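Local coordinates for protein nucleoside phosphorylase, putative (Trypanosoma brucei, PDB 3BJE) that acts as a homodimeric uridine phosphorylase, a nucleoside phosphorylase that probably cleaves uridine with phosphate to uracil and ribose 1-phosphate, at residues H226-Q237 against A334-I342; A162-M170 against E286-S296. One frame throughout, in Å; residues are numbered along the deposited sequence.

Interaction 1. Residues H226-Q237 against A334-I342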
loop_
_atom_site.group_PDB
_atom_site.type_symbol
_atom_site.label_atom_id
_atom_site.label_comp_id
_atom_site.label_asym_id
_atom_site.label_seq_id
_atom_site.Cartn_x
_atom_site.Cartn_y
_atom_site.Cartn_z
ATOM N N HIS A 226 -22.970 18.386 -15.538
ATOM C CA HIS A 226 -22.330 17.831 -16.734
ATOM C C HIS A 226 -23.361 17.309 -17.712
ATOM O O HIS A 226 -23.319 17.615 -18.900
ATOM C CB HIS A 226 -21.399 16.673 -16.373
ATOM C CG HIS A 226 -20.813 15.988 -17.566
ATOM N ND1 HIS A 226 -19.578 16.319 -18.080
ATOM C CD2 HIS A 226 -21.290 14.988 -18.345
ATOM C CE1 HIS A 226 -19.326 15.561 -19.132
ATOM N NE2 HIS A 226 -20.348 14.746 -19.315
ATOM N N ASN A 227 -24.281 16.505 -17.196
ATOM C CA ASN A 227 -25.283 15.864 -18.032
ATOM C C ASN A 227 -26.277 16.869 -18.584
ATOM O O ASN A 227 -26.705 16.758 -19.736
ATOM C CB ASN A 227 -25.993 14.763 -17.248
ATOM C CG ASN A 227 -25.081 13.590 -16.961
ATOM O OD1 ASN A 227 -24.312 13.170 -17.823
ATOM N ND2 ASN A 227 -25.160 13.054 -15.748
ATOM N N ALA A 228 -26.617 17.868 -17.773
ATOM C CA ALA A 228 -27.531 18.929 -18.210
ATOM C C ALA A 228 -26.933 19.799 -19.328
ATOM O O ALA A 228 -27.669 20.373 -20.151
ATOM C CB ALA A 228 -27.930 19.792 -17.021
ATOM N N ALA A 229 -25.604 19.875 -19.361
ATOM C CA ALA A 229 -24.880 20.748 -20.287
ATOM C C ALA A 229 -24.633 20.126 -21.656
ATOM O O ALA A 229 -24.119 20.803 -22.549
ATOM C CB ALA A 229 -23.547 21.180 -19.669
ATOM N N THR A 230 -24.972 18.852 -21.830
ATOM C CA THR A 230 -24.841 18.217 -23.140
ATOM C C THR A 230 -26.125 17.524 -23.582
ATOM O O THR A 230 -26.841 16.935 -22.773
ATOM C CB THR A 230 -23.666 17.214 -23.204
ATOM O OG1 THR A 230 -23.513 16.751 -24.555
ATOM C CG2 THR A 230 -23.880 16.012 -22.245
ATOM N N GLY A 231 -26.403 17.617 -24.878
ATOM C CA GLY A 231 -27.537 16.941 -25.491
ATOM C C GLY A 231 -27.075 15.736 -26.280
ATOM O O GLY A 231 -27.828 15.180 -27.073
ATOM N N SER A 232 -25.823 15.341 -26.066
ATOM C CA SER A 232 -25.251 14.171 -26.706
ATOM C C SER A 232 -25.261 13.044 -25.687
ATOM O O SER A 232 -24.605 13.147 -24.650
ATOM C CB SER A 232 -23.815 14.465 -27.153
ATOM O OG SER A 232 -23.171 13.296 -27.638
ATOM N N GLU A 233 -25.993 11.974 -25.987
ATOM C CA GLU A 233 -26.097 10.828 -25.076
ATOM C C GLU A 233 -24.737 10.149 -24.826
ATOM O O GLU A 233 -24.508 9.583 -23.754
ATOM C CB GLU A 233 -27.116 9.811 -25.607
ATOM C CG GLU A 233 -27.658 8.847 -24.541
ATOM C CD GLU A 233 -28.572 9.520 -23.521
ATOM O OE1 GLU A 233 -29.341 10.430 -23.900
ATOM O OE2 GLU A 233 -28.530 9.125 -22.336
ATOM N N ALA A 234 -23.841 10.227 -25.810
ATOM C CA ALA A 234 -22.496 9.653 -25.704
ATOM C C ALA A 234 -21.586 10.395 -24.725
ATOM O O ALA A 234 -20.623 9.812 -24.221
ATOM C CB ALA A 234 -21.838 9.594 -27.077
ATOM N N ASP A 235 -21.876 11.668 -24.460
ATOM C CA ASP A 235 -21.088 12.463 -23.511
ATOM C C ASP A 235 -21.731 12.498 -22.117
ATOM O O ASP A 235 -21.277 13.242 -21.253
ATOM C CB ASP A 235 -20.879 13.894 -24.059
ATOM C CG ASP A 235 -19.917 14.749 -23.195
ATOM O OD1 ASP A 235 -18.870 14.235 -22.728
ATOM O OD2 ASP A 235 -20.213 15.952 -22.989
ATOM N N LYS A 236 -22.784 11.713 -21.886
ATOM C CA LYS A 236 -23.383 11.639 -20.540
ATOM C C LYS A 236 -22.508 10.806 -19.590
ATOM O O LYS A 236 -21.799 9.894 -20.022
ATOM C CB LYS A 236 -24.781 11.030 -20.572
ATOM C CG LYS A 236 -25.772 11.773 -21.459
ATOM C CD LYS A 236 -26.306 13.053 -20.828
ATOM C CE LYS A 236 -27.341 13.703 -21.747
ATOM N NZ LYS A 236 -27.869 15.000 -21.228
ATOM N N GLN A 237 -22.588 11.109 -18.301
ATOM C CA GLN A 237 -21.856 10.346 -17.290
ATOM C C GLN A 237 -22.829 9.858 -16.244
ATOM O O GLN A 237 -23.464 10.659 -15.567
ATOM C CB GLN A 237 -20.755 11.179 -16.615
ATOM C CG GLN A 237 -19.931 10.408 -15.576
ATOM C CD GLN A 237 -19.238 9.194 -16.164
ATOM O OE1 GLN A 237 -18.529 9.301 -17.171
ATOM N NE2 GLN A 237 -19.426 8.028 -15.533
ATOM N N ALA A 334 -14.457 7.906 -20.319
ATOM C CA ALA A 334 -15.163 8.097 -19.060
ATOM C C ALA A 334 -14.320 8.929 -18.104
ATOM O O ALA A 334 -14.830 9.839 -17.454
ATOM C CB ALA A 334 -15.528 6.745 -18.430
ATOM N N MET A 335 -13.023 8.633 -18.047
ATOM C CA MET A 335 -12.131 9.344 -17.139
ATOM C C MET A 335 -12.029 10.819 -17.523
ATOM O O MET A 335 -11.975 11.670 -16.647
ATOM C CB MET A 335 -10.748 8.684 -17.098
ATOM C CG MET A 335 -9.852 9.170 -15.965
ATOM S SD MET A 335 -10.564 8.984 -14.307
ATOM C CE MET A 335 -10.475 7.203 -14.056
ATOM N N LYS A 336 -12.052 11.133 -18.823
ATOM C CA LYS A 336 -12.022 12.532 -19.253
ATOM C C LYS A 336 -13.248 13.300 -18.737
ATOM O O LYS A 336 -13.115 14.412 -18.238
ATOM C CB LYS A 336 -11.887 12.640 -20.779
ATOM C CG LYS A 336 -10.509 12.214 -21.265
ATOM C CD LYS A 336 -10.297 12.431 -22.750
ATOM C CE LYS A 336 -9.178 11.516 -23.286
ATOM N NZ LYS A 336 -7.945 11.512 -22.435
ATOM N N ARG A 337 -14.426 12.687 -18.808
ATOM C CA ARG A 337 -15.643 13.326 -18.288
ATOM C C ARG A 337 -15.542 13.520 -16.784
ATOM O O ARG A 337 -15.919 14.550 -16.251
ATOM C CB ARG A 337 -16.887 12.486 -18.587
ATOM C CG ARG A 337 -17.204 12.348 -20.062
ATOM C CD ARG A 337 -18.561 11.685 -20.249
ATOM N NE ARG A 337 -18.519 10.260 -19.926
ATOM C CZ ARG A 337 -18.230 9.294 -20.797
ATOM N NH1 ARG A 337 -17.963 9.556 -22.074
ATOM N NH2 ARG A 337 -18.224 8.036 -20.384
ATOM N N CYS A 338 -15.039 12.502 -16.095
ATOM C CA CYS A 338 -15.030 12.510 -14.644
ATOM C C CYS A 338 -13.979 13.467 -14.096
ATOM O O CYS A 338 -14.172 14.032 -13.020
ATOM C CB CYS A 338 -14.823 11.098 -14.107
ATOM S SG CYS A 338 -16.255 10.049 -14.468
ATOM N N ILE A 339 -12.870 13.629 -14.818
ATOM C CA ILE A 339 -11.854 14.604 -14.417
ATOM C C ILE A 339 -12.482 15.993 -14.366
ATOM O O ILE A 339 -12.320 16.714 -13.386
ATOM C CB ILE A 339 -10.626 14.610 -15.341
ATOM C CG1 ILE A 339 -9.808 13.330 -15.149
ATOM C CG2 ILE A 339 -9.727 15.841 -15.060
ATOM C CD1 ILE A 339 -8.805 13.076 -16.261
ATOM N N LYS A 340 -13.206 16.365 -15.420
ATOM C CA LYS A 340 -13.842 17.675 -15.457
ATOM C C LYS A 340 -14.868 17.820 -14.339
ATOM O O LYS A 340 -14.936 18.845 -13.671
ATOM C CB LYS A 340 -14.520 17.927 -16.806
ATOM C CG LYS A 340 -14.985 19.355 -16.941
ATOM C CD LYS A 340 -15.627 19.629 -18.292
ATOM C CE LYS A 340 -16.123 21.073 -18.380
ATOM N NZ LYS A 340 -17.030 21.414 -17.247
ATOM N N ILE A 341 -15.673 16.786 -14.146
ATOM C CA ILE A 341 -16.667 16.781 -13.078
ATOM C C ILE A 341 -16.011 16.998 -11.703
ATOM O O ILE A 341 -16.519 17.772 -10.889
ATOM C CB ILE A 341 -17.476 15.450 -13.089
ATOM C CG1 ILE A 341 -18.479 15.455 -14.245
ATOM C CG2 ILE A 341 -18.168 15.205 -11.753
ATOM C CD1 ILE A 341 -19.021 14.083 -14.606
ATOM N N ILE A 342 -14.914 16.292 -11.439
ATOM C CA ILE A 342 -14.237 16.410 -10.138
ATOM C C ILE A 342 -13.546 17.769 -9.956
ATOM O O ILE A 342 -13.554 18.317 -8.856
ATOM C CB ILE A 342 -13.257 15.240 -9.891
ATOM C CG1 ILE A 342 -14.039 13.927 -9.790
ATOM C CG2 ILE A 342 -12.460 15.469 -8.606
ATOM C CD1 ILE A 342 -15.042 13.922 -8.658
HETATM O O HOH W 1 -18.161 18.927 -16.403
HETATM O O HOH W 2 -17.542 12.249 -23.502
HETATM O O HOH W 3 -19.084 6.145 -18.528
#
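R337 of the C-terminal helix 329-348 meets Q237, D235 and H226 where helix 213-228 ends and the chain turns back toward strand 239-246. This is peripheral packing in the phosphorylase fold, away from the ligand pockets. The polar part centres on R337. Its NE donates to Q237 OE1 over 2.9 Å in a nearly straight bond (162°). The oxygen lies close to the guanidinium plane, and the amide and guanidinium planes are 23° apart. K236 O sits over one face of the guanidinium, and A334 CA lies over the opposite face. Water 2 joins R337 NH1 to D235 OD1, so the two opposite charges are linked without direct contact. Q237 NE2 is held by L159 O, which helps fix the amide.

Van der Waals packing runs alongside. H226 CG stands anti to the backbone N (chi1 175°), which carries the ring across R337 and I341. H226 NE2 lies 3.7 Å from R337 CD, and H226 CB lies 3.8 Å from I341 CG1. I341 CD1 touches CB and CG of Q237, and C338 SG is 3.5 Å from Q237 CD.

Bonds within 226-237 hold the turn in shape. N227 and Q237 exchange two: N227 OD1 accepts from Q237 N, and N227 ND2 donates to Q237 O. H226 NE2 donates to D235 O at 2.6 Å, with the donor almost in line with the carbonyl.

Interaction 2. Residues A162-M170 against E286-S296. With R1P (1-O-phosphono-alpha-D-ribofuranose), chain C; URA (uracil), chain D.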
loop_
_atom_site.group_PDB
_atom_site.type_symbol
_atom_site.label_atom_id
_atom_site.label_comp_id
_atom_site.label_asym_id
_atom_site.label_seq_id
_atom_site.Cartn_x
_atom_site.Cartn_y
_atom_site.Cartn_z
ATOM N N ALA A 162 -18.842 5.999 -9.243
ATOM C CA ALA A 162 -19.367 5.630 -7.939
ATOM C C ALA A 162 -18.835 6.620 -6.894
ATOM O O ALA A 162 -17.621 6.688 -6.614
ATOM C CB ALA A 162 -18.971 4.213 -7.595
ATOM N N VAL A 163 -19.764 7.389 -6.329
ATOM C CA VAL A 163 -19.449 8.475 -5.418
ATOM C C VAL A 163 -19.630 7.967 -3.995
ATOM O O VAL A 163 -20.667 7.401 -3.668
ATOM C CB VAL A 163 -20.392 9.672 -5.681
ATOM C CG1 VAL A 163 -20.054 10.853 -4.766
ATOM C CG2 VAL A 163 -20.313 10.073 -7.131
ATOM N N THR A 164 -18.607 8.158 -3.161
ATOM C CA THR A 164 -18.617 7.665 -1.791
ATOM C C THR A 164 -19.458 8.542 -0.877
ATOM O O THR A 164 -19.303 9.770 -0.900
ATOM C CB THR A 164 -17.185 7.647 -1.212
ATOM O OG1 THR A 164 -16.373 6.762 -1.996
ATOM C CG2 THR A 164 -17.176 7.198 0.265
ATOM N N ARG A 165 -20.391 7.921 -0.142
ATOM C CA ARG A 165 -20.980 8.549 1.034
ATOM C C ARG A 165 -20.299 7.917 2.248
ATOM O O ARG A 165 -19.345 8.462 2.746
ATOM C CB ARG A 165 -22.507 8.428 1.078
ATOM C CG ARG A 165 -23.099 9.303 2.163
ATOM C CD ARG A 165 -24.606 9.207 2.268
ATOM N NE ARG A 165 -25.343 9.798 1.146
ATOM C CZ ARG A 165 -26.091 9.109 0.274
ATOM N NH1 ARG A 165 -26.192 7.789 0.342
ATOM N NH2 ARG A 165 -26.745 9.750 -0.689
ATOM N N HIS A 166 -20.745 6.741 2.698
ATOM C CA HIS A 166 -20.062 6.045 3.797
ATOM C C HIS A 166 -18.973 5.134 3.258
ATOM O O HIS A 166 -18.931 4.832 2.070
ATOM C CB HIS A 166 -21.071 5.243 4.633
ATOM C CG HIS A 166 -22.123 6.100 5.271
ATOM N ND1 HIS A 166 -23.340 6.342 4.675
ATOM C CD2 HIS A 166 -22.129 6.799 6.435
ATOM C CE1 HIS A 166 -24.057 7.143 5.445
ATOM N NE2 HIS A 166 -23.354 7.425 6.529
ATOM N N ALA A 167 -18.069 4.740 4.147
ATOM C CA ALA A 167 -16.969 3.853 3.798
ATOM C C ALA A 167 -16.837 2.743 4.837
ATOM O O ALA A 167 -17.026 2.969 6.025
ATOM C CB ALA A 167 -15.676 4.631 3.751
ATOM N N ILE A 168 -16.501 1.549 4.356
ATOM C CA ILE A 168 -16.098 0.431 5.202
ATOM C C ILE A 168 -14.611 0.208 5.024
ATOM O O ILE A 168 -14.144 0.000 3.903
ATOM C CB ILE A 168 -16.817 -0.859 4.812
ATOM C CG1 ILE A 168 -18.338 -0.702 4.941
ATOM C CG2 ILE A 168 -16.339 -2.038 5.690
ATOM C CD1 ILE A 168 -19.114 -1.620 4.005
ATOM N N GLY A 169 -13.863 0.285 6.125
ATOM C CA GLY A 169 -12.447 -0.048 6.141
ATOM C C GLY A 169 -12.272 -1.520 6.409
ATOM O O GLY A 169 -12.411 -1.964 7.536
ATOM N N MET A 170 -11.986 -2.282 5.360
ATOM C CA MET A 170 -11.597 -3.685 5.511
ATOM C C MET A 170 -10.083 -3.816 5.755
ATOM O O MET A 170 -9.597 -4.875 6.134
ATOM C CB MET A 170 -12.013 -4.490 4.289
ATOM C CG MET A 170 -13.488 -4.312 3.924
ATOM S SD MET A 170 -14.060 -5.378 2.586
ATOM C CE MET A 170 -13.042 -4.753 1.230
ATOM N N GLU A 286 -28.980 2.619 1.923
ATOM C CA GLU A 286 -27.699 2.705 1.243
ATOM C C GLU A 286 -27.164 1.302 0.980
ATOM O O GLU A 286 -27.406 0.383 1.764
ATOM C CB GLU A 286 -26.689 3.475 2.092
ATOM C CG GLU A 286 -25.416 3.865 1.350
ATOM C CD GLU A 286 -24.658 4.989 2.032
ATOM O OE1 GLU A 286 -25.340 5.897 2.572
ATOM O OE2 GLU A 286 -23.407 4.988 1.991
ATOM N N VAL A 287 -26.459 1.137 -0.136
ATOM C CA VAL A 287 -25.863 -0.164 -0.481
ATOM C C VAL A 287 -24.380 0.001 -0.761
ATOM O O VAL A 287 -23.871 1.122 -0.871
ATOM C CB VAL A 287 -26.532 -0.818 -1.713
ATOM C CG1 VAL A 287 -28.052 -0.932 -1.514
ATOM C CG2 VAL A 287 -26.224 -0.035 -2.988
ATOM N N VAL A 288 -23.665 -1.120 -0.824
ATOM C CA VAL A 288 -22.240 -1.078 -1.174
ATOM C C VAL A 288 -22.111 -0.937 -2.686
ATOM O O VAL A 288 -22.371 -1.878 -3.434
ATOM C CB VAL A 288 -21.475 -2.327 -0.695
ATOM C CG1 VAL A 288 -19.993 -2.257 -1.096
ATOM C CG2 VAL A 288 -21.603 -2.508 0.813
ATOM N N THR A 289 -21.720 0.259 -3.127
ATOM C CA THR A 289 -21.625 0.568 -4.541
ATOM C C THR A 289 -20.285 0.214 -5.167
ATOM O O THR A 289 -20.189 0.007 -6.366
ATOM C CB THR A 289 -21.888 2.074 -4.797
ATOM O OG1 THR A 289 -21.156 2.853 -3.845
ATOM C CG2 THR A 289 -23.403 2.383 -4.728
ATOM N N ASN A 290 -19.207 0.202 -4.377
ATOM C CA ASN A 290 -17.913 -0.052 -4.969
ATOM C C ASN A 290 -16.902 -0.589 -3.985
ATOM O O ASN A 290 -17.084 -0.476 -2.781
ATOM C CB ASN A 290 -17.365 1.172 -5.735
ATOM C CG ASN A 290 -17.125 2.395 -4.853
ATOM O OD1 ASN A 290 -17.894 2.702 -3.943
ATOM N ND2 ASN A 290 -16.053 3.125 -5.161
ATOM N N ILE A 291 -15.849 -1.182 -4.540
ATOM C CA ILE A 291 -14.721 -1.728 -3.779
ATOM C C ILE A 291 -13.434 -1.211 -4.415
ATOM O O ILE A 291 -13.278 -1.281 -5.642
ATOM C CB ILE A 291 -14.674 -3.273 -3.834
ATOM C CG1 ILE A 291 -15.973 -3.875 -3.297
ATOM C CG2 ILE A 291 -13.437 -3.816 -3.083
ATOM C CD1 ILE A 291 -16.175 -5.353 -3.688
ATOM N N GLU A 292 -12.524 -0.703 -3.597
ATOM C CA GLU A 292 -11.234 -0.204 -4.072
ATOM C C GLU A 292 -10.221 -0.225 -2.905
ATOM O O GLU A 292 -10.430 -0.955 -1.902
ATOM C CB GLU A 292 -11.378 1.172 -4.753
ATOM C CG GLU A 292 -12.212 2.218 -3.997
ATOM C CD GLU A 292 -11.497 2.705 -2.764
ATOM O OE1 GLU A 292 -10.682 3.643 -2.908
ATOM O OE2 GLU A 292 -11.745 2.122 -1.681
ATOM N N MET A 293 -9.136 0.542 -2.999
ATOM C CA MET A 293 -8.018 0.362 -2.055
ATOM C C MET A 293 -7.562 1.587 -1.243
ATOM O O MET A 293 -6.586 1.481 -0.508
ATOM C CB MET A 293 -6.814 -0.223 -2.805
ATOM C CG MET A 293 -7.084 -1.614 -3.362
ATOM S SD MET A 293 -5.726 -2.353 -4.286
ATOM C CE MET A 293 -4.463 -2.493 -2.975
ATOM N N GLU A 294 -8.256 2.727 -1.347
ATOM C CA GLU A 294 -7.816 3.966 -0.668
ATOM C C GLU A 294 -8.842 4.730 0.168
ATOM O O GLU A 294 -8.463 5.471 1.073
ATOM C CB GLU A 294 -7.232 4.936 -1.712
ATOM C CG GLU A 294 -5.918 4.448 -2.340
ATOM C CD GLU A 294 -6.093 3.701 -3.660
ATOM O OE1 GLU A 294 -7.021 4.008 -4.423
ATOM O OE2 GLU A 294 -5.277 2.780 -3.970
ATOM N N THR A 295 -10.125 4.568 -0.129
ATOM C CA THR A 295 -11.113 5.550 0.307
ATOM C C THR A 295 -11.347 5.573 1.814
ATOM O O THR A 295 -11.492 6.639 2.395
ATOM C CB THR A 295 -12.431 5.362 -0.489
ATOM O OG1 THR A 295 -12.184 5.731 -1.842
ATOM C CG2 THR A 295 -13.555 6.243 0.054
ATOM N N SER A 296 -11.409 4.404 2.454
ATOM C CA SER A 296 -11.665 4.345 3.888
ATOM C C SER A 296 -10.697 5.242 4.668
ATOM O O SER A 296 -11.139 6.051 5.493
ATOM C CB SER A 296 -11.528 2.911 4.398
ATOM O OG SER A 296 -10.248 2.389 4.081
HETATM C C5 R1P C . -5.695 -1.112 -8.167
HETATM O O5 R1P C . -5.678 -1.485 -9.553
HETATM C C4 R1P C . -5.721 0.398 -8.021
HETATM O O4 R1P C . -6.760 0.989 -8.822
HETATM C C1 R1P C . -7.676 1.722 -8.001
HETATM C C2 R1P C . -7.504 1.081 -6.613
HETATM O O2 R1P C . -8.026 1.820 -5.485
HETATM C C3 R1P C . -5.995 0.828 -6.590
HETATM O O3 R1P C . -5.240 2.020 -6.317
HETATM O O1 R1P C . -7.469 3.174 -8.042
HETATM P P R1P C . -6.483 4.031 -8.993
HETATM O O1P R1P C . -5.125 3.512 -8.496
HETATM O O2P R1P C . -6.767 5.472 -8.607
HETATM O O3P R1P C . -6.726 3.685 -10.426
HETATM N N1 URA D . -9.636 -1.296 -8.392
HETATM C C2 URA D . -9.817 -2.116 -7.333
HETATM O O2 URA D . -9.225 -1.912 -6.225
HETATM N N3 URA D . -10.609 -3.171 -7.446
HETATM C C4 URA D . -11.241 -3.451 -8.601
HETATM O O4 URA D . -11.976 -4.453 -8.644
HETATM C C5 URA D . -11.059 -2.635 -9.700
HETATM C C6 URA D . -10.230 -1.537 -9.565
HETATM O O HOH W 4 -15.840 6.004 -4.690
#
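E286 OE2 accepts from both the backbone N (3.3 Å) and the ring ND1 (3.0 Å) of H166, and T243 OG1 bonds it as well. The backbone N uses the syn lone pair. ND1 also comes from the syn side, but 34° out of the carboxylate plane, and makes a weak bond to E286 OE1 too. In one of R165's two conformers NH1 forms a salt bridge with E286 OE1, so this bond is less certain. E286 CG is anti to its backbone N (chi1 -168°) and the chain is extended, which lets the carboxylate reach the corner at R165 and H166. The H166 and T243 bonds would probably stabilise its negative charge.

Water 4 bridges A162 O, T164 OG1 and N290 ND2. T244 OG1 hydrogen-bonds T164 OG1 and N290 OD1. Van der Waals contacts continue on both sides of the corner. A162 CB rests on the amide of N290, T295 CG2 meets T164 OG1 at 3.5 Å, and S296 CB packs on G169 CA at 3.6 Å.

The segment 286-296 then enters the active site. M293 N donates to O2 of the bound ribose 1-phosphate over 3.0 Å. E292 OE1 accepts from E294 N and T295 OG1 on opposite faces of its plane, and R145 NE forms a salt bridge with it.

Strand 239-246 runs parallel to both strands 161-169 and 284-292, and helix 186-198 packs on H166 and I168.

From the N terminus, the chain first reaches 162-170, on strand 161-169. It passes through helix 213-228 to 226-237, the first side of interaction 1. It then runs through strand 239-246 to 286-296, which closes the loop of interaction 2 after 115 intervening residues. Last comes 334-342, which closes interaction 1 after 96 residues. The segments alternate, so the two loops cross and neither encloses the other. Interaction 1 ties the end of helix 213-228 and the following turn to the C-terminal helix. Interaction 2 joins the buried strands and the start of helix 295-305 beside the ligand pocket. Their nearest atoms are about 7 Å apart, without touching.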